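Local coordinates for protein guanosine-3',5'-bis(diphosphate) 3'-pyrophosphohydrolase MESH1 (Drosophila melanogaster, PDB 3NQW) that hydrolyses ppGpp to GDP and diphosphate, as a manganese-dependent enzyme of the HD family that takes part in starvation responses, at residues A[18-23]-A[66-71]; A[38-43]-A[121-126]; A[104-109]-A[152-157]. All coordinates share one frame; numbering follows the deposited sequence.

The three contacts tie together an all-helical HD-family fold. Residues 18-23, at the end of helix 7-19, come first. Segment 38-43 on helix 34-45 follows. Residues 66-71, starting in the short helix 64-67, close interaction 1 over a loop of 42 residues. Segment 104-109 then opens interaction 3. Segment 121-126 on helix 114-133 closes interaction 2, a loop of 77 residues. Segment 152-157 on helix 141-158 closes interaction 3 last. Interaction 2 crosses both of the others, while interactions 1 and 3 run in series on opposite sides of the chain's centre. Interactions 2 and 3 touch, with K124 meeting Q105, V154 and V155. Interaction 2 is the most central and carries a manganese ligand.

Interaction 1 (A[18-23]-A[66-71]); sequences FKHRQQ and EDTDAS
H20 ND1 donates to Q23 OE1 at 2.6 Å, and both side chains lie against 66-71. ND1 lies nearly in line with the C=O bond, though the hydrogen bond is bent at the hydrogen (141°), and the oxygen sits close to the plane of the imidazole. The bond links the two ends of the type I turn H20-Q23. The CG2 methyl of T68 stands over one face of the H20 ring, 3.8 Å from its centroid, in a CH-pi contact. With OG1 between the backbone N and the carbonyl carbon (chi1 65°), CG2 falls anti to the carbonyl carbon and reaches the ring. The same CG2 meets K19 CB at 3.6 Å. The T68 hydroxyl bonds to V64 O.

Q23 has CG anti to the backbone N and an extended chain beyond it. This carries its amide over to CB of D67, a probable nucleophile near the manganese ligand D63, and the two side chains cross at about a right angle. With an alanine in place of Q23, H20 ND1 would probably lose this acceptor and the ring be less firmly fixed. K19 CD lies 3.8 Å from A70 CB, and K19 NZ makes a weak, long salt bridge to D69 OD1 at 3.5 Å. The histidine-amide bond thus shapes the turn, while methyl and aliphatic contacts do most of the joining at the edge of the active site.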
loop_
_atom_site.group_PDB
_atom_site.type_symbol
_atom_site.label_atom_id
_atom_site.label_comp_id
_atom_site.label_asym_id
_atom_site.label_seq_id
_atom_site.Cartn_x
_atom_site.Cartn_y
_atom_site.Cartn_z
ATOM N N PHE A 18 -1.803 2.107 7.754
ATOM C CA PHE A 18 -1.660 2.858 8.991
ATOM C C PHE A 18 -1.511 1.974 10.220
ATOM O O PHE A 18 -0.575 2.129 11.002
ATOM C CB PHE A 18 -2.871 3.759 9.190
ATOM C CG PHE A 18 -2.804 4.554 10.439
ATOM C CD1 PHE A 18 -1.777 5.467 10.623
ATOM C CD2 PHE A 18 -3.727 4.357 11.461
ATOM C CE1 PHE A 18 -1.659 6.180 11.810
ATOM C CE2 PHE A 18 -3.622 5.068 12.665
ATOM C CZ PHE A 18 -2.586 5.980 12.836
ATOM N N LYS A 19 -2.459 1.059 10.381
ATOM C CA LYS A 19 -2.481 0.136 11.507
ATOM C C LYS A 19 -1.213 -0.732 11.537
ATOM O O LYS A 19 -0.677 -1.037 12.605
ATOM C CB LYS A 19 -3.731 -0.754 11.415
ATOM C CG LYS A 19 -5.074 -0.012 11.341
ATOM C CD LYS A 19 -5.700 0.253 12.708
ATOM C CE LYS A 19 -5.034 1.382 13.466
ATOM N NZ LYS A 19 -5.716 1.662 14.767
ATOM N N HIS A 20 -0.734 -1.124 10.360
ATOM C CA HIS A 20 0.469 -1.944 10.266
ATOM C C HIS A 20 1.765 -1.110 10.317
ATOM O O HIS A 20 2.829 -1.657 10.569
ATOM C CB HIS A 20 0.460 -2.759 8.961
ATOM C CG HIS A 20 -0.506 -3.903 8.947
ATOM N ND1 HIS A 20 -0.337 -5.034 9.723
ATOM C CD2 HIS A 20 -1.625 -4.123 8.214
ATOM C CE1 HIS A 20 -1.301 -5.894 9.464
ATOM N NE2 HIS A 20 -2.100 -5.367 8.548
ATOM N N ARG A 21 1.669 0.200 10.093
ATOM C CA ARG A 21 2.828 1.095 10.060
ATOM C C ARG A 21 4.084 0.716 10.852
ATOM O O ARG A 21 5.207 0.945 10.382
ATOM C CB ARG A 21 2.412 2.514 10.442
ATOM C CG ARG A 21 2.049 2.718 11.897
ATOM C CD ARG A 21 1.774 4.196 12.153
ATOM N NE ARG A 21 1.297 4.489 13.510
ATOM C CZ ARG A 21 0.243 3.916 14.086
ATOM N NH1 ARG A 21 -0.104 4.257 15.319
ATOM N NH2 ARG A 21 -0.457 2.997 13.438
ATOM N N GLN A 22 3.898 0.141 12.042
ATOM C CA GLN A 22 5.016 -0.264 12.920
ATOM C C GLN A 22 5.451 -1.718 12.737
ATOM O O GLN A 22 6.578 -2.090 13.081
ATOM C CB GLN A 22 4.637 -0.041 14.396
ATOM C CG GLN A 22 4.551 1.424 14.836
ATOM C CD GLN A 22 3.846 1.595 16.179
ATOM O OE1 GLN A 22 4.177 0.922 17.159
ATOM N NE2 GLN A 22 2.871 2.504 16.229
ATOM N N GLN A 23 4.560 -2.531 12.178
ATOM C CA GLN A 23 4.831 -3.949 11.967
ATOM C C GLN A 23 5.773 -4.210 10.803
ATOM O O GLN A 23 5.682 -3.566 9.762
ATOM C CB GLN A 23 3.512 -4.681 11.754
ATOM C CG GLN A 23 3.611 -6.184 11.790
ATOM C CD GLN A 23 2.244 -6.827 11.862
ATOM O OE1 GLN A 23 1.327 -6.452 11.128
ATOM N NE2 GLN A 23 2.095 -7.797 12.749
ATOM N N GLU A 66 -6.058 -9.115 13.514
ATOM C CA GLU A 66 -5.268 -10.098 14.252
ATOM C C GLU A 66 -3.898 -9.616 14.731
ATOM O O GLU A 66 -3.455 -10.010 15.804
ATOM C CB GLU A 66 -5.073 -11.372 13.408
ATOM C CG GLU A 66 -4.924 -12.649 14.251
ATOM C CD GLU A 66 -4.102 -13.760 13.602
ATOM O OE1 GLU A 66 -3.593 -14.615 14.367
ATOM O OE2 GLU A 66 -3.972 -13.793 12.352
ATOM N N ASP A 67 -3.218 -8.781 13.952
ATOM C CA ASP A 67 -1.895 -8.317 14.361
ATOM C C ASP A 67 -1.887 -6.919 14.964
ATOM O O ASP A 67 -1.207 -6.674 15.954
ATOM C CB ASP A 67 -0.923 -8.351 13.179
ATOM C CG ASP A 67 -0.839 -9.718 12.523
ATOM O OD1 ASP A 67 -0.658 -10.728 13.247
ATOM O OD2 ASP A 67 -0.942 -9.778 11.275
ATOM N N THR A 68 -2.628 -6.002 14.348
ATOM C CA THR A 68 -2.707 -4.621 14.816
ATOM C C THR A 68 -3.714 -4.464 15.964
ATOM O O THR A 68 -4.251 -5.450 16.481
ATOM C CB THR A 68 -3.131 -3.675 13.678
ATOM O OG1 THR A 68 -4.462 -3.998 13.256
ATOM C CG2 THR A 68 -2.187 -3.807 12.498
ATOM N N ASP A 69 -3.959 -3.219 16.371
ATOM C CA ASP A 69 -4.909 -2.947 17.438
ATOM C C ASP A 69 -6.278 -2.580 16.869
ATOM O O ASP A 69 -7.028 -1.826 17.470
ATOM C CB ASP A 69 -4.390 -1.836 18.372
ATOM C CG ASP A 69 -4.412 -0.449 17.737
ATOM O OD1 ASP A 69 -3.592 -0.183 16.826
ATOM O OD2 ASP A 69 -5.247 0.388 18.161
ATOM N N ALA A 70 -6.597 -3.124 15.702
ATOM C CA ALA A 70 -7.882 -2.876 15.073
ATOM C C ALA A 70 -8.873 -3.975 15.502
ATOM O O ALA A 70 -8.463 -5.031 16.007
ATOM C CB ALA A 70 -7.719 -2.866 13.563
ATOM N N SER A 71 -10.170 -3.722 15.306
ATOM C CA SER A 71 -11.218 -4.679 15.659
ATOM C C SER A 71 -12.237 -4.833 14.543
ATOM O O SER A 71 -12.229 -4.089 13.563
ATOM C CB SER A 71 -11.950 -4.236 16.923
ATOM O OG SER A 71 -12.795 -3.129 16.662
#

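Interaction 2 (A[38-43]-A[121-126]). With MN (manganese (II) ion), chain C.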
loop_
_atom_site.group_PDB
_atom_site.type_symbol
_atom_site.label_atom_id
_atom_site.label_comp_id
_atom_site.label_asym_id
_atom_site.label_seq_id
_atom_site.Cartn_x
_atom_site.Cartn_y
_atom_site.Cartn_z
ATOM N N ILE A 38 -0.503 -6.135 1.076
ATOM C CA ILE A 38 -0.601 -5.669 -0.314
ATOM C C ILE A 38 -0.390 -6.855 -1.251
ATOM O O ILE A 38 -1.216 -7.104 -2.132
ATOM C CB ILE A 38 0.471 -4.594 -0.667
ATOM C CG1 ILE A 38 0.226 -3.312 0.108
ATOM C CG2 ILE A 38 0.428 -4.255 -2.158
ATOM C CD1 ILE A 38 1.211 -2.197 -0.265
ATOM N N ASN A 39 0.693 -7.600 -1.074
ATOM C CA ASN A 39 0.894 -8.740 -1.956
ATOM C C ASN A 39 -0.350 -9.638 -2.014
ATOM O O ASN A 39 -0.802 -10.003 -3.104
ATOM C CB ASN A 39 2.127 -9.565 -1.537
ATOM C CG ASN A 39 3.446 -8.846 -1.822
ATOM O OD1 ASN A 39 4.528 -9.385 -1.592
ATOM N ND2 ASN A 39 3.355 -7.622 -2.324
ATOM N N VAL A 40 -0.906 -9.985 -0.850
ATOM C CA VAL A 40 -2.104 -10.841 -0.805
ATOM C C VAL A 40 -3.262 -10.238 -1.637
ATOM O O VAL A 40 -3.926 -10.954 -2.390
ATOM C CB VAL A 40 -2.581 -11.121 0.674
ATOM C CG1 VAL A 40 -3.915 -11.893 0.682
ATOM C CG2 VAL A 40 -1.521 -11.942 1.403
ATOM N N SER A 41 -3.498 -8.933 -1.535
ATOM C CA SER A 41 -4.567 -8.356 -2.324
ATOM C C SER A 41 -4.181 -8.436 -3.801
ATOM O O SER A 41 -4.950 -8.929 -4.627
ATOM C CB SER A 41 -4.831 -6.911 -1.923
ATOM O OG SER A 41 -6.077 -6.469 -2.459
ATOM N N THR A 42 -2.980 -7.981 -4.136
ATOM C CA THR A 42 -2.528 -8.033 -5.523
ATOM C C THR A 42 -2.481 -9.460 -6.110
ATOM O O THR A 42 -2.772 -9.649 -7.296
ATOM C CB THR A 42 -1.142 -7.387 -5.678
ATOM O OG1 THR A 42 -1.083 -6.200 -4.879
ATOM C CG2 THR A 42 -0.901 -7.014 -7.139
ATOM N N ILE A 43 -2.103 -10.451 -5.298
ATOM C CA ILE A 43 -2.055 -11.849 -5.754
ATOM C C ILE A 43 -3.415 -12.238 -6.331
ATOM O O ILE A 43 -3.490 -12.979 -7.305
ATOM C CB ILE A 43 -1.755 -12.890 -4.592
ATOM C CG1 ILE A 43 -0.279 -12.909 -4.193
ATOM C CG2 ILE A 43 -2.134 -14.292 -5.044
ATOM C CD1 ILE A 43 -0.003 -13.814 -3.005
ATOM N N LEU A 121 -5.817 -18.772 0.660
ATOM C CA LEU A 121 -4.890 -19.361 -0.320
ATOM C C LEU A 121 -3.781 -18.362 -0.680
ATOM O O LEU A 121 -2.599 -18.665 -0.539
ATOM C CB LEU A 121 -5.644 -19.769 -1.599
ATOM C CG LEU A 121 -6.571 -20.989 -1.537
ATOM C CD1 LEU A 121 -7.275 -21.173 -2.872
ATOM C CD2 LEU A 121 -5.765 -22.221 -1.191
ATOM N N ALA A 122 -4.173 -17.178 -1.145
ATOM C CA ALA A 122 -3.221 -16.140 -1.505
ATOM C C ALA A 122 -2.298 -15.807 -0.330
ATOM O O ALA A 122 -1.088 -15.665 -0.513
ATOM C CB ALA A 122 -3.954 -14.899 -1.970
ATOM N N ASP A 123 -2.870 -15.693 0.868
ATOM C CA ASP A 123 -2.135 -15.400 2.111
ATOM C C ASP A 123 -1.001 -16.404 2.240
ATOM O O ASP A 123 0.138 -16.058 2.557
ATOM C CB ASP A 123 -3.095 -15.548 3.297
ATOM C CG ASP A 123 -2.534 -15.014 4.614
ATOM O OD1 ASP A 123 -1.412 -14.472 4.671
ATOM O OD2 ASP A 123 -3.252 -15.140 5.617
ATOM N N LYS A 124 -1.341 -17.662 1.984
ATOM C CA LYS A 124 -0.356 -18.725 2.040
ATOM C C LYS A 124 0.650 -18.553 0.905
ATOM O O LYS A 124 1.852 -18.479 1.153
ATOM C CB LYS A 124 -1.023 -20.098 1.941
ATOM C CG LYS A 124 -1.875 -20.470 3.156
ATOM C CD LYS A 124 -1.064 -20.527 4.454
ATOM C CE LYS A 124 -1.985 -20.824 5.625
ATOM N NZ LYS A 124 -3.107 -19.824 5.649
ATOM N N LEU A 125 0.170 -18.467 -0.332
ATOM C CA LEU A 125 1.075 -18.309 -1.465
ATOM C C LEU A 125 2.143 -17.259 -1.190
ATOM O O LEU A 125 3.336 -17.550 -1.283
ATOM C CB LEU A 125 0.305 -17.936 -2.730
ATOM C CG LEU A 125 1.120 -17.834 -4.028
ATOM C CD1 LEU A 125 1.983 -19.064 -4.243
ATOM C CD2 LEU A 125 0.144 -17.658 -5.191
ATOM N N ASP A 126 1.719 -16.046 -0.842
ATOM C CA ASP A 126 2.666 -14.977 -0.565
ATOM C C ASP A 126 3.703 -15.385 0.484
ATOM O O ASP A 126 4.905 -15.352 0.227
ATOM C CB ASP A 126 1.947 -13.706 -0.101
ATOM C CG ASP A 126 2.918 -12.583 0.231
ATOM O OD1 ASP A 126 3.641 -12.118 -0.680
ATOM O OD2 ASP A 126 2.967 -12.167 1.409
HETATM MN MN MN C . -0.923 -12.773 6.192
#
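I43 and V40 of helix 34-45 pack against A122, D123, L125 and D126 of helix 114-133. The axes of the two short segments approach to 8.6 Å, with 120° between their directions. I43 splits its branches. CG2 is anti to the backbone N and rests on A122 CB at 3.6 Å, with L125 CD2 a little farther off. CG1, anti to the carbonyl carbon, ends in CD1, which lies 3.5 Å from D126 CB. V40 brings CG1 near A122 CB at 4.0 Å. Its CG2 lies on the backbone of D123, 3.6 Å from CA.

Here the packing borders the metal site of the HD domain, named for its H...HD...D signature of H36, H62, D63 and D123. D123 turns its CB away from helix 34-45. With CG anti to the backbone N (chi1 -169°), its carboxylate reaches the manganese ion, and OD1 binds at 2.3 Å. D63 OD2 is a second ligand of this ion. D126 points its CB toward helix 34-45, and its carboxylate lies beside N39 and H36. The N39 and D126 side chains cross at about a right angle, their flat groups 86° apart. On another side of helix 34-45, I38 and T42 meet A17 and Q14 of the second subunit.

Interaction 3 (A[104-109]-A[152-157]); sequences LQIENA and KKVVDN
I106 and V154 make the tight part of this contact, with I106 CG1 against V154 CG2 at 3.5 Å. The backbones come close here as well: the CA atoms of I106 and V154 are 4.5 Å apart. V154 has CG1 anti to the backbone N (chi1 176°), which puts CG2 anti to the carbonyl carbon, where it fits between I106 CG1 and Q105 CB. The other methyl, V154 CG1, lies 3.9 Å from the carbonyl oxygen of Q105. One turn on, A109 CB meets N157 CB at 3.4 Å, after helix 98-107 has ended. V154 and A109 are both buried.

The other side is open to solvent, with K153 exposed and N157 partly so. I106 CD1 meets the K153 chain at a slant, at CB (3.6 Å) and CD (3.9 Å). Beyond that point the K153 chain leads away from 104-109. I106 CG2, anti to the backbone N, is turned to N157 instead.

On the inner side, the Q105 amide makes weak hydrogen bonds to D92 and to K124 of helix 114-133. W150 also packs against Q105 and I106. This is helix-to-helix packing by small and branched side chains in the all-helical HD fold. It joins helices 98-107 and 141-158 next to the active site, with Q105 about 6 Å from E66 and from D123, side chain to side chain.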
loop_
_atom_site.group_PDB
_atom_site.type_symbol
_atom_site.label_atom_id
_atom_site.label_comp_id
_atom_site.label_asym_id
_atom_site.label_seq_id
_atom_site.Cartn_x
_atom_site.Cartn_y
_atom_site.Cartn_z
ATOM N N LEU A 104 -6.190 -25.419 14.095
ATOM C CA LEU A 104 -7.551 -25.064 13.683
ATOM C C LEU A 104 -7.638 -24.639 12.208
ATOM O O LEU A 104 -8.644 -24.892 11.539
ATOM C CB LEU A 104 -8.102 -23.958 14.601
ATOM C CG LEU A 104 -8.355 -24.405 16.045
ATOM C CD1 LEU A 104 -8.607 -23.219 16.931
ATOM C CD2 LEU A 104 -9.520 -25.364 16.083
ATOM N N GLN A 105 -6.583 -23.998 11.710
ATOM C CA GLN A 105 -6.549 -23.561 10.327
ATOM C C GLN A 105 -6.792 -24.704 9.374
ATOM O O GLN A 105 -7.413 -24.539 8.318
ATOM C CB GLN A 105 -5.218 -22.900 10.011
ATOM C CG GLN A 105 -5.299 -21.420 10.218
ATOM C CD GLN A 105 -4.083 -20.700 9.746
ATOM O OE1 GLN A 105 -3.655 -20.856 8.608
ATOM N NE2 GLN A 105 -3.509 -19.902 10.620
ATOM N N ILE A 106 -6.292 -25.870 9.750
ATOM C CA ILE A 106 -6.472 -27.047 8.933
ATOM C C ILE A 106 -7.899 -27.555 9.058
ATOM O O ILE A 106 -8.497 -27.978 8.069
ATOM C CB ILE A 106 -5.520 -28.157 9.357
ATOM C CG1 ILE A 106 -4.072 -27.678 9.180
ATOM C CG2 ILE A 106 -5.832 -29.404 8.569
ATOM C CD1 ILE A 106 -3.028 -28.608 9.744
ATOM N N GLU A 107 -8.449 -27.490 10.269
ATOM C CA GLU A 107 -9.804 -27.967 10.537
ATOM C C GLU A 107 -10.894 -27.107 9.923
ATOM O O GLU A 107 -11.768 -27.604 9.217
ATOM C CB GLU A 107 -10.053 -28.043 12.042
ATOM C CG GLU A 107 -9.110 -28.951 12.812
ATOM C CD GLU A 107 -9.268 -30.421 12.459
ATOM O OE1 GLU A 107 -10.417 -30.842 12.168
ATOM O OE2 GLU A 107 -8.248 -31.153 12.497
ATOM N N ASN A 108 -10.843 -25.813 10.208
ATOM C CA ASN A 108 -11.840 -24.889 9.708
ATOM C C ASN A 108 -11.576 -24.438 8.292
ATOM O O ASN A 108 -12.298 -23.598 7.755
ATOM C CB ASN A 108 -11.909 -23.670 10.619
ATOM C CG ASN A 108 -12.420 -24.012 11.994
ATOM O OD1 ASN A 108 -13.447 -24.682 12.126
ATOM N ND2 ASN A 108 -11.709 -23.556 13.032
ATOM N N ALA A 109 -10.531 -24.997 7.696
ATOM C CA ALA A 109 -10.143 -24.669 6.329
ATOM C C ALA A 109 -11.310 -24.788 5.346
ATOM O O ALA A 109 -11.988 -23.802 5.051
ATOM C CB ALA A 109 -8.996 -25.579 5.889
ATOM N N LYS A 152 0.965 -26.929 3.535
ATOM C CA LYS A 152 0.351 -27.905 2.647
ATOM C C LYS A 152 -0.909 -28.518 3.252
ATOM O O LYS A 152 -1.921 -28.657 2.565
ATOM C CB LYS A 152 1.341 -29.017 2.286
ATOM C CG LYS A 152 0.930 -29.731 1.001
ATOM C CD LYS A 152 1.818 -30.897 0.631
ATOM C CE LYS A 152 1.424 -31.436 -0.740
ATOM N NZ LYS A 152 -0.039 -31.723 -0.831
ATOM N N LYS A 153 -0.847 -28.873 4.535
ATOM C CA LYS A 153 -2.000 -29.460 5.213
ATOM C C LYS A 153 -3.197 -28.503 5.154
ATOM O O LYS A 153 -4.324 -28.930 4.908
ATOM C CB LYS A 153 -1.660 -29.797 6.674
ATOM C CG LYS A 153 -0.667 -30.945 6.870
ATOM C CD LYS A 153 -0.319 -31.084 8.352
ATOM C CE LYS A 153 1.075 -31.678 8.618
ATOM N NZ LYS A 153 1.142 -33.171 8.613
ATOM N N VAL A 154 -2.954 -27.214 5.375
ATOM C CA VAL A 154 -4.023 -26.226 5.309
ATOM C C VAL A 154 -4.499 -26.059 3.869
ATOM O O VAL A 154 -5.689 -26.222 3.571
ATOM C CB VAL A 154 -3.566 -24.847 5.802
ATOM C CG1 VAL A 154 -4.692 -23.844 5.608
ATOM C CG2 VAL A 154 -3.160 -24.916 7.277
ATOM N N VAL A 155 -3.559 -25.735 2.980
ATOM C CA VAL A 155 -3.851 -25.532 1.559
ATOM C C VAL A 155 -4.518 -26.758 0.956
ATOM O O VAL A 155 -5.310 -26.630 0.028
ATOM C CB VAL A 155 -2.563 -25.209 0.746
ATOM C CG1 VAL A 155 -2.883 -25.109 -0.739
ATOM C CG2 VAL A 155 -1.963 -23.906 1.218
ATOM N N ASP A 156 -4.195 -27.943 1.466
ATOM C CA ASP A 156 -4.811 -29.159 0.951
ATOM C C ASP A 156 -6.309 -29.210 1.238
ATOM O O ASP A 156 -7.053 -29.915 0.553
ATOM C CB ASP A 156 -4.142 -30.403 1.535
ATOM C CG ASP A 156 -2.971 -30.879 0.701
ATOM O OD1 ASP A 156 -2.825 -30.396 -0.440
ATOM O OD2 ASP A 156 -2.213 -31.743 1.191
ATOM N N ASN A 157 -6.745 -28.467 2.253
ATOM C CA ASN A 157 -8.159 -28.430 2.619
ATOM C C ASN A 157 -8.845 -27.197 2.019
ATOM O O ASN A 157 -10.077 -27.108 1.996
ATOM C CB ASN A 157 -8.311 -28.444 4.146
ATOM C CG ASN A 157 -7.828 -29.758 4.784
ATOM O OD1 ASN A 157 -7.650 -29.839 6.005
ATOM N ND2 ASN A 157 -7.627 -30.785 3.961
#